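Local coordinates for protein novel immune-type receptor 11 (Ictalurus punctatus, PDB 2QTE) that probably acts as a bony fish immune receptor of the NITR family, with a variable-type immunoglobulin domain that may take part in allogeneic recognition, at residues A[26-37]-A[86-97]; A[62-70]-A[79-87]. The protein carries 1 engineered substitution. All blocks are in the same frame, centred on the assembly; numbering follows the deposited sequence.

Interaction 1 lies near the centre of the domain, and interaction 2 lies closer to its surface. Interaction 1 pairs strands 32-37 and 89-97 in the larger sheet. Interaction 2 joins strands 67-71 and 76-80, a hairpin of the three-stranded sheet that packs against it. Aromatic rings and the disulfide cysteine Cys93 dominate the inner face of interaction 1, while interaction 2 relies on a network of charges at the open end of the hairpin, away from its connecting turn. The two share Asp86 and Asp87, and the chain runs through these residues from one sheet into the other. They also touch in the core, where Met69 packs on Trp34 and Phe67 lies near Arg36 and Tyr91.

Interaction 1: residues A[26-37]-A[86-97]; sequences VTNKDNLAWYRQ and DDGGEYFCGEVE. Engineered in segment 26-37: Asp30 (natural residue Asn).
Trp34 lays one face of its indole against Cys93. Cys93 CB stands 3.8 Å from the centroid of the six-membered ring of Trp34. Cys93 SG sits over the five-membered ring, a sulfur-aromatic contact, and is joined to Cys21 by the disulfide. The rim of the indole reaches Tyr91, with Trp34 CZ3 3.4 Å from Tyr91 O. Arg36 runs beside Tyr91, its CG anti to the backbone N (chi1 176°) and its chain extended, which brings the guanidinium face over Tyr91 OH. Tyr91 OH donates to Asp87 O at 2.6 Å, on a lone pair. At the other end Glu95 turns its carboxylate to the 26-28 loop. Glu95 OE1 accepts from Thr27 N at 3.1 Å, and Glu95 OE2 accepts from Asn28 N at 3.0 Å from above the carboxylate plane. With an alanine in place of Glu95, the amides of Thr27 and Asn28 would probably lose these acceptors, and the loop its hold. Antiparallel backbone bonds join the strands from Asn31 to Gln37. Tryptophan on the disulfide is the hallmark core of immunoglobulin domains, here of V type, and the Tyr91 bond to Asp87, four residues back, is the tyrosine corner.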
loop_
_atom_site.group_PDB
_atom_site.type_symbol
_atom_site.label_atom_id
_atom_site.label_comp_id
_atom_site.label_asym_id
_atom_site.label_seq_id
_atom_site.Cartn_x
_atom_site.Cartn_y
_atom_site.Cartn_z
ATOM N N VAL A 26 2.548 -18.194 0.942
ATOM C CA VAL A 26 3.243 -17.302 0.039
ATOM C C VAL A 26 3.545 -18.080 -1.237
ATOM O O VAL A 26 4.113 -19.163 -1.182
ATOM C CB VAL A 26 4.552 -16.769 0.676
ATOM C CG1 VAL A 26 5.404 -16.036 -0.359
ATOM C CG2 VAL A 26 4.246 -15.872 1.873
ATOM N N THR A 27 3.191 -17.539 -2.392
ATOM C CA THR A 27 3.444 -18.252 -3.648
ATOM C C THR A 27 4.940 -18.226 -4.051
ATOM O O THR A 27 5.543 -19.264 -4.383
ATOM C CB THR A 27 2.560 -17.694 -4.793
ATOM O OG1 THR A 27 1.224 -17.458 -4.311
ATOM C CG2 THR A 27 2.524 -18.661 -5.961
ATOM N N ASN A 28 5.531 -17.036 -4.008
ATOM C CA ASN A 28 6.917 -16.819 -4.405
ATOM C C ASN A 28 7.575 -16.002 -3.290
ATOM O O ASN A 28 7.542 -14.773 -3.321
ATOM C CB ASN A 28 6.918 -16.050 -5.726
ATOM C CG ASN A 28 8.247 -16.069 -6.429
ATOM O OD1 ASN A 28 9.268 -15.721 -5.850
ATOM N ND2 ASN A 28 8.235 -16.434 -7.717
ATOM N N LYS A 29 8.150 -16.697 -2.301
ATOM C CA LYS A 29 8.819 -16.056 -1.138
ATOM C C LYS A 29 9.530 -14.802 -1.552
ATOM O O LYS A 29 9.580 -13.831 -0.810
ATOM C CB LYS A 29 9.808 -17.016 -0.461
ATOM C CG LYS A 29 9.355 -17.561 0.889
ATOM C CD LYS A 29 8.524 -18.825 0.777
ATOM C CE LYS A 29 8.336 -19.466 2.141
ATOM N NZ LYS A 29 9.613 -19.948 2.770
ATOM N N ASP A 30 10.042 -14.818 -2.770
ATOM C CA ASP A 30 10.872 -13.758 -3.280
ATOM C C ASP A 30 10.177 -12.431 -3.583
ATOM O O ASP A 30 10.859 -11.431 -3.678
ATOM C CB ASP A 30 11.630 -14.244 -4.520
ATOM C CG ASP A 30 12.324 -15.602 -4.300
ATOM O OD1 ASP A 30 12.576 -15.994 -3.120
ATOM O OD2 ASP A 30 12.609 -16.262 -5.336
ATOM N N ASN A 31 8.851 -12.412 -3.739
ATOM C CA ASN A 31 8.119 -11.150 -3.953
ATOM C C ASN A 31 7.360 -10.715 -2.714
ATOM O O ASN A 31 6.356 -9.979 -2.795
ATOM C CB ASN A 31 7.158 -11.225 -5.156
ATOM C CG ASN A 31 7.869 -11.543 -6.457
ATOM O OD1 ASN A 31 8.956 -12.090 -6.452
ATOM N ND2 ASN A 31 7.241 -11.220 -7.580
ATOM N N LEU A 32 7.864 -11.148 -1.563
ATOM C CA LEU A 32 7.235 -10.831 -0.303
ATOM C C LEU A 32 8.027 -9.755 0.459
ATOM O O LEU A 32 9.272 -9.767 0.457
ATOM C CB LEU A 32 7.090 -12.094 0.504
ATOM C CG LEU A 32 6.519 -12.000 1.887
ATOM C CD1 LEU A 32 5.017 -11.733 1.871
ATOM C CD2 LEU A 32 6.834 -13.296 2.589
ATOM N N ALA A 33 7.294 -8.805 1.050
ATOM C CA ALA A 33 7.911 -7.615 1.595
ATOM C C ALA A 33 6.966 -6.920 2.537
ATOM O O ALA A 33 5.747 -7.093 2.447
ATOM C CB ALA A 33 8.285 -6.645 0.438
ATOM N N TRP A 34 7.514 -6.074 3.410
ATOM C CA TRP A 34 6.709 -5.269 4.273
ATOM C C TRP A 34 6.778 -3.873 3.700
ATOM O O TRP A 34 7.832 -3.444 3.230
ATOM C CB TRP A 34 7.319 -5.228 5.690
ATOM C CG TRP A 34 6.916 -6.334 6.617
ATOM C CD1 TRP A 34 7.609 -7.463 6.895
ATOM C CD2 TRP A 34 5.717 -6.385 7.419
ATOM N NE1 TRP A 34 6.909 -8.239 7.812
ATOM C CE2 TRP A 34 5.746 -7.594 8.137
ATOM C CE3 TRP A 34 4.627 -5.532 7.582
ATOM C CZ2 TRP A 34 4.752 -7.946 9.029
ATOM C CZ3 TRP A 34 3.617 -5.890 8.451
ATOM C CH2 TRP A 34 3.674 -7.101 9.145
ATOM N N TYR A 35 5.651 -3.174 3.681
ATOM C CA TYR A 35 5.652 -1.798 3.197
ATOM C C TYR A 35 5.327 -0.983 4.404
ATOM O O TYR A 35 4.628 -1.455 5.255
ATOM C CB TYR A 35 4.573 -1.601 2.127
ATOM C CG TYR A 35 4.988 -2.246 0.857
ATOM C CD1 TYR A 35 5.060 -3.646 0.758
ATOM C CD2 TYR A 35 5.371 -1.488 -0.224
ATOM C CE1 TYR A 35 5.486 -4.246 -0.404
ATOM C CE2 TYR A 35 5.820 -2.081 -1.386
ATOM C CZ TYR A 35 5.864 -3.459 -1.451
ATOM O OH TYR A 35 6.298 -4.029 -2.592
ATOM N N ARG A 36 5.779 0.266 4.432
ATOM C CA ARG A 36 5.557 1.112 5.577
ATOM C C ARG A 36 4.940 2.426 5.092
ATOM O O ARG A 36 5.421 2.997 4.089
ATOM C CB ARG A 36 6.911 1.378 6.237
ATOM C CG ARG A 36 6.904 2.331 7.404
ATOM C CD ARG A 36 8.378 2.563 7.883
ATOM N NE ARG A 36 8.400 3.526 8.995
ATOM C CZ ARG A 36 9.468 3.759 9.762
ATOM N NH1 ARG A 36 10.598 3.131 9.515
ATOM N NH2 ARG A 36 9.409 4.657 10.763
ATOM N N GLN A 37 3.897 2.912 5.794
ATOM C CA GLN A 37 3.312 4.194 5.450
ATOM C C GLN A 37 3.324 5.045 6.695
ATOM O O GLN A 37 2.621 4.723 7.647
ATOM C CB GLN A 37 1.842 4.038 5.022
ATOM C CG GLN A 37 1.246 5.347 4.465
ATOM C CD GLN A 37 -0.248 5.390 4.525
ATOM O OE1 GLN A 37 -0.873 4.436 4.974
ATOM N NE2 GLN A 37 -0.836 6.514 4.089
ATOM N N ASP A 86 8.649 8.199 15.931
ATOM C CA ASP A 86 8.618 8.177 14.459
ATOM C C ASP A 86 8.472 6.762 13.859
ATOM O O ASP A 86 8.379 6.598 12.625
ATOM C CB ASP A 86 9.836 8.870 13.894
ATOM C CG ASP A 86 9.954 10.289 14.370
ATOM O OD1 ASP A 86 10.838 10.538 15.194
ATOM O OD2 ASP A 86 9.145 11.149 13.956
ATOM N N ASP A 87 8.442 5.742 14.708
ATOM C CA ASP A 87 8.148 4.373 14.240
ATOM C C ASP A 87 6.649 4.222 13.971
ATOM O O ASP A 87 6.205 3.294 13.242
ATOM C CB ASP A 87 8.525 3.293 15.273
ATOM C CG ASP A 87 10.016 3.132 15.473
ATOM O OD1 ASP A 87 10.840 3.459 14.591
ATOM O OD2 ASP A 87 10.366 2.692 16.582
ATOM N N GLY A 88 5.860 5.104 14.587
ATOM C CA GLY A 88 4.384 5.050 14.443
ATOM C C GLY A 88 3.984 5.033 12.961
ATOM O O GLY A 88 4.640 5.618 12.151
ATOM N N GLY A 89 2.919 4.332 12.593
ATOM C CA GLY A 89 2.462 4.359 11.196
ATOM C C GLY A 89 1.830 3.033 10.856
ATOM O O GLY A 89 1.557 2.250 11.752
ATOM N N GLU A 90 1.630 2.762 9.566
ATOM C CA GLU A 90 1.009 1.476 9.210
ATOM C C GLU A 90 2.017 0.656 8.429
ATOM O O GLU A 90 2.805 1.208 7.654
ATOM C CB GLU A 90 -0.330 1.664 8.470
ATOM C CG GLU A 90 -1.287 2.648 9.178
ATOM C CD GLU A 90 -2.667 2.776 8.581
ATOM O OE1 GLU A 90 -2.807 2.954 7.337
ATOM O OE2 GLU A 90 -3.631 2.745 9.371
ATOM N N TYR A 91 1.989 -0.662 8.660
ATOM C CA TYR A 91 2.912 -1.572 8.059
ATOM C C TYR A 91 2.071 -2.695 7.482
ATOM O O TYR A 91 1.299 -3.348 8.211
ATOM C CB TYR A 91 3.896 -2.157 9.103
ATOM C CG TYR A 91 4.816 -1.119 9.757
ATOM C CD1 TYR A 91 4.332 -0.230 10.743
ATOM C CD2 TYR A 91 6.168 -1.052 9.417
ATOM C CE1 TYR A 91 5.199 0.746 11.349
ATOM C CE2 TYR A 91 7.047 -0.115 10.051
ATOM C CZ TYR A 91 6.554 0.764 10.998
ATOM O OH TYR A 91 7.435 1.674 11.588
ATOM N N PHE A 92 2.259 -2.917 6.194
ATOM C CA PHE A 92 1.455 -3.863 5.429
ATOM C C PHE A 92 2.400 -4.936 4.892
ATOM O O PHE A 92 3.442 -4.619 4.336
ATOM C CB PHE A 92 0.814 -3.166 4.206
ATOM C CG PHE A 92 0.164 -1.848 4.496
ATOM C CD1 PHE A 92 -0.909 -1.762 5.408
ATOM C CD2 PHE A 92 0.619 -0.688 3.870
ATOM C CE1 PHE A 92 -1.541 -0.565 5.677
ATOM C CE2 PHE A 92 0.014 0.597 4.167
ATOM C CZ PHE A 92 -1.087 0.652 5.048
ATOM N N CYS A 93 2.021 -6.197 5.031
ATOM C CA CYS A 93 2.782 -7.293 4.502
ATOM C C CYS A 93 2.081 -7.737 3.242
ATOM O O CYS A 93 0.908 -7.988 3.249
ATOM C CB CYS A 93 2.828 -8.430 5.513
ATOM S SG CYS A 93 3.948 -9.722 5.081
ATOM N N GLY A 94 2.804 -7.813 2.156
ATOM C CA GLY A 94 2.223 -8.191 0.898
ATOM C C GLY A 94 3.143 -8.911 -0.037
ATOM O O GLY A 94 4.378 -8.875 0.078
ATOM N N GLU A 95 2.527 -9.541 -1.015
ATOM C CA GLU A 95 3.257 -10.296 -2.008
ATOM C C GLU A 95 2.908 -9.810 -3.418
ATOM O O GLU A 95 1.735 -9.726 -3.741
ATOM C CB GLU A 95 2.862 -11.763 -1.824
ATOM C CG GLU A 95 3.761 -12.691 -2.542
ATOM C CD GLU A 95 3.251 -14.111 -2.588
ATOM O OE1 GLU A 95 2.547 -14.552 -1.657
ATOM O OE2 GLU A 95 3.584 -14.772 -3.582
ATOM N N VAL A 96 3.908 -9.445 -4.239
ATOM C CA VAL A 96 3.678 -9.080 -5.657
ATOM C C VAL A 96 3.328 -10.351 -6.438
ATOM O O VAL A 96 4.052 -11.338 -6.371
ATOM C CB VAL A 96 4.867 -8.331 -6.320
ATOM C CG1 VAL A 96 4.794 -8.352 -7.875
ATOM C CG2 VAL A 96 4.966 -6.907 -5.809
ATOM N N GLU A 97 2.189 -10.314 -7.132
ATOM C CA GLU A 97 1.710 -11.444 -7.943
ATOM C C GLU A 97 1.252 -10.961 -9.312
ATOM O O GLU A 97 0.143 -10.533 -9.468
ATOM C CB GLU A 97 0.570 -12.154 -7.226
ATOM C CG GLU A 97 0.841 -13.645 -6.966
ATOM C CD GLU A 97 0.256 -14.579 -8.022
ATOM O OE1 GLU A 97 -0.246 -14.081 -9.064
ATOM O OE2 GLU A 97 0.285 -15.817 -7.802
HETATM O O HOH W 1 0.651 -17.005 -1.722
HETATM O O HOH W 2 6.269 5.162 10.007
HETATM O O HOH W 3 11.459 5.433 12.664
#

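Interaction 2: residues A[62-70]-A[79-87]; sequences FKDSRFSMT and NIIGAREDD
Arg66 reaches from just before strand 67-71 to the turn beyond strand 76-80. Its CB and CG pass Ile81 O, with Arg66 CG 3.4 Å from that oxygen. Arg66 CD lies over the centre of the Arg84 guanidinium. The chain bends about its CG-CD bond (chi3 -41°), helping lay the two guanidinium groups flat on each other, centres 4.2 Å apart and planes at 8°. Arg66 NE makes weak bonds to the Asp64 carboxylate. Its terminal nitrogens form an end-on, nearly coplanar salt bridge with Asp87: Arg66 NH1 to Asp87 OD1 and Arg66 NH2 to Asp87 OD2, both 2.9 Å, each on a syn lone pair. Arg66 NH1 also forms a salt bridge with Asp64 OD2, and Arg66 NH2 bonds Gly82 O at 2.9 Å. Asp87 OD2 also accepts from Arg84 N. Next to Arg66, Phe67 receives Ile80 CG1 over one ring face, while its edge meets Asp87 OD1. On the other hairpin face, Asn79 ND2 donates to Ser68 OG at 3.3 Å, and Asn79 OD1 is hydrogen-bonded to Thr18 OG1. Strand 76-80 lies between strands 67-71 and 17-19, and Phe67 points inward against Phe46 and Phe58 of strands 44-49 and 56-58.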
loop_
_atom_site.group_PDB
_atom_site.type_symbol
_atom_site.label_atom_id
_atom_site.label_comp_id
_atom_site.label_asym_id
_atom_site.label_seq_id
_atom_site.Cartn_x
_atom_site.Cartn_y
_atom_site.Cartn_z
ATOM N N PHE A 62 18.249 2.459 4.330
ATOM C CA PHE A 62 17.644 2.452 5.659
ATOM C C PHE A 62 18.731 2.292 6.728
ATOM O O PHE A 62 19.412 1.266 6.785
ATOM C CB PHE A 62 16.577 1.365 5.830
ATOM C CG PHE A 62 15.769 1.567 7.063
ATOM C CD1 PHE A 62 15.132 2.798 7.276
ATOM C CD2 PHE A 62 15.682 0.568 8.048
ATOM C CE1 PHE A 62 14.407 3.058 8.458
ATOM C CE2 PHE A 62 14.932 0.783 9.225
ATOM C CZ PHE A 62 14.290 2.031 9.436
ATOM N N LYS A 63 18.950 3.320 7.535
ATOM C CA LYS A 63 20.023 3.246 8.502
ATOM C C LYS A 63 19.483 3.170 9.941
ATOM O O LYS A 63 19.505 4.175 10.673
ATOM C CB LYS A 63 20.970 4.423 8.329
ATOM C CG LYS A 63 21.728 4.373 6.999
ATOM C CD LYS A 63 22.924 5.299 6.971
ATOM C CE LYS A 63 23.322 5.615 5.521
ATOM N NZ LYS A 63 23.754 4.416 4.689
ATOM N N ASP A 64 18.942 2.007 10.323
ATOM C CA ASP A 64 18.377 1.871 11.683
ATOM C C ASP A 64 18.326 0.447 12.236
ATOM O O ASP A 64 17.345 -0.307 12.030
ATOM C CB ASP A 64 17.002 2.519 11.817
ATOM C CG ASP A 64 16.674 2.865 13.275
ATOM O OD1 ASP A 64 17.013 2.050 14.143
ATOM O OD2 ASP A 64 16.103 3.948 13.555
ATOM N N SER A 65 19.331 0.140 13.031
ATOM C CA SER A 65 19.568 -1.210 13.483
ATOM C C SER A 65 18.656 -1.615 14.642
ATOM O O SER A 65 18.849 -2.691 15.220
ATOM C CB SER A 65 21.042 -1.343 13.857
ATOM O OG SER A 65 21.765 -1.503 12.638
ATOM N N ARG A 66 17.652 -0.771 14.973
ATOM C CA ARG A 66 16.588 -1.176 15.916
ATOM C C ARG A 66 15.641 -2.223 15.310
ATOM O O ARG A 66 15.062 -3.002 16.057
ATOM C CB ARG A 66 15.782 0.016 16.454
ATOM C CG ARG A 66 16.583 0.895 17.511
ATOM C CD ARG A 66 15.883 2.225 17.867
ATOM N NE ARG A 66 15.346 2.780 16.651
ATOM C CZ ARG A 66 14.051 2.908 16.407
ATOM N NH1 ARG A 66 13.670 3.382 15.213
ATOM N NH2 ARG A 66 13.159 2.585 17.343
ATOM N N PHE A 67 15.482 -2.203 13.979
ATOM C CA PHE A 67 14.623 -3.147 13.265
ATOM C C PHE A 67 15.349 -4.429 12.929
ATOM O O PHE A 67 16.553 -4.414 12.632
ATOM C CB PHE A 67 14.062 -2.536 11.966
ATOM C CG PHE A 67 13.080 -1.381 12.208
ATOM C CD1 PHE A 67 13.530 -0.158 12.714
ATOM C CD2 PHE A 67 11.756 -1.526 11.939
ATOM C CE1 PHE A 67 12.604 0.926 12.957
ATOM C CE2 PHE A 67 10.826 -0.473 12.151
ATOM C CZ PHE A 67 11.247 0.745 12.660
ATOM N N SER A 68 14.599 -5.531 12.931
ATOM C CA SER A 68 15.098 -6.852 12.531
ATOM C C SER A 68 13.873 -7.611 12.116
ATOM O O SER A 68 12.768 -7.059 12.117
ATOM C CB SER A 68 15.798 -7.592 13.668
ATOM O OG SER A 68 14.965 -7.744 14.797
ATOM N N MET A 69 14.061 -8.851 11.704
ATOM C CA MET A 69 12.940 -9.711 11.378
ATOM C C MET A 69 13.209 -11.103 11.885
ATOM O O MET A 69 14.352 -11.490 12.113
ATOM C CB MET A 69 12.742 -9.783 9.860
ATOM C CG MET A 69 12.266 -8.513 9.204
ATOM S SD MET A 69 11.502 -8.726 7.586
ATOM C CE MET A 69 10.000 -9.473 8.160
ATOM N N THR A 70 12.122 -11.836 12.085
ATOM C CA THR A 70 12.154 -13.261 12.287
ATOM C C THR A 70 11.613 -13.888 11.014
ATOM O O THR A 70 10.423 -13.724 10.679
ATOM C CB THR A 70 11.314 -13.571 13.509
ATOM O OG1 THR A 70 11.920 -12.907 14.635
ATOM C CG2 THR A 70 11.239 -15.101 13.791
ATOM N N ASN A 79 10.432 -6.960 13.854
ATOM C CA ASN A 79 10.618 -6.559 15.251
ATOM C C ASN A 79 11.244 -5.160 15.332
ATOM O O ASN A 79 11.967 -4.752 14.430
ATOM C CB ASN A 79 11.572 -7.487 15.951
ATOM C CG ASN A 79 11.327 -8.936 15.619
ATOM O OD1 ASN A 79 10.241 -9.428 15.890
ATOM N ND2 ASN A 79 12.316 -9.621 15.046
ATOM N N ILE A 80 10.932 -4.435 16.398
ATOM C CA ILE A 80 11.651 -3.206 16.768
ATOM C C ILE A 80 12.114 -3.363 18.216
ATOM O O ILE A 80 11.307 -3.745 19.066
ATOM C CB ILE A 80 10.780 -1.928 16.715
ATOM C CG1 ILE A 80 10.047 -1.757 15.373
ATOM C CG2 ILE A 80 11.659 -0.720 16.855
ATOM C CD1 ILE A 80 8.885 -2.714 15.157
ATOM N N ILE A 81 13.398 -3.111 18.502
ATOM C CA ILE A 81 13.818 -3.092 19.904
ATOM C C ILE A 81 13.921 -1.598 20.281
ATOM O O ILE A 81 14.660 -0.852 19.649
ATOM C CB ILE A 81 15.068 -4.006 20.210
ATOM C CG1 ILE A 81 14.658 -5.508 20.126
ATOM C CG2 ILE A 81 15.587 -3.814 21.689
ATOM C CD1 ILE A 81 15.823 -6.486 19.980
ATOM N N GLY A 82 13.168 -1.150 21.271
ATOM C CA GLY A 82 13.248 0.267 21.686
ATOM C C GLY A 82 12.518 1.237 20.780
ATOM O O GLY A 82 13.142 2.125 20.187
ATOM N N ALA A 83 11.189 1.081 20.681
ATOM C CA ALA A 83 10.309 1.936 19.819
ATOM C C ALA A 83 10.442 3.455 20.038
ATOM O O ALA A 83 10.612 3.919 21.189
ATOM C CB ALA A 83 8.854 1.503 20.009
ATOM N N ARG A 84 10.407 4.230 18.956
ATOM C CA ARG A 84 10.352 5.683 19.112
ATOM C C ARG A 84 9.187 6.284 18.338
ATOM O O ARG A 84 8.634 5.643 17.416
ATOM C CB ARG A 84 11.684 6.395 18.859
ATOM C CG ARG A 84 12.302 6.387 17.462
ATOM C CD ARG A 84 13.856 6.632 17.563
ATOM N NE ARG A 84 14.430 5.955 18.748
ATOM C CZ ARG A 84 15.734 5.808 19.027
ATOM N NH1 ARG A 84 16.696 6.244 18.207
ATOM N NH2 ARG A 84 16.070 5.194 20.142
ATOM N N GLU A 85 8.784 7.495 18.750
ATOM C CA GLU A 85 7.604 8.135 18.152
ATOM C C GLU A 85 7.540 7.988 16.614
ATOM O O GLU A 85 6.492 7.659 16.054
ATOM C CB GLU A 85 7.584 9.610 18.505
ATOM C CG GLU A 85 7.264 9.860 19.977
ATOM C CD GLU A 85 7.028 11.329 20.234
ATOM O OE1 GLU A 85 6.133 11.895 19.559
ATOM O OE2 GLU A 85 7.770 11.914 21.071
ATOM N N ASP A 86 8.649 8.199 15.931
ATOM C CA ASP A 86 8.618 8.177 14.459
ATOM C C ASP A 86 8.472 6.762 13.859
ATOM O O ASP A 86 8.379 6.598 12.625
ATOM C CB ASP A 86 9.836 8.870 13.894
ATOM C CG ASP A 86 9.954 10.289 14.370
ATOM O OD1 ASP A 86 10.838 10.538 15.194
ATOM O OD2 ASP A 86 9.145 11.149 13.956
ATOM N N ASP A 87 8.442 5.742 14.708
ATOM C CA ASP A 87 8.148 4.373 14.240
ATOM C C ASP A 87 6.649 4.222 13.971
ATOM O O ASP A 87 6.205 3.294 13.242
ATOM C CB ASP A 87 8.525 3.293 15.273
ATOM C CG ASP A 87 10.016 3.132 15.473
ATOM O OD1 ASP A 87 10.840 3.459 14.591
ATOM O OD2 ASP A 87 10.366 2.692 16.582
HETATM O O HOH W 4 9.777 -11.898 16.083
#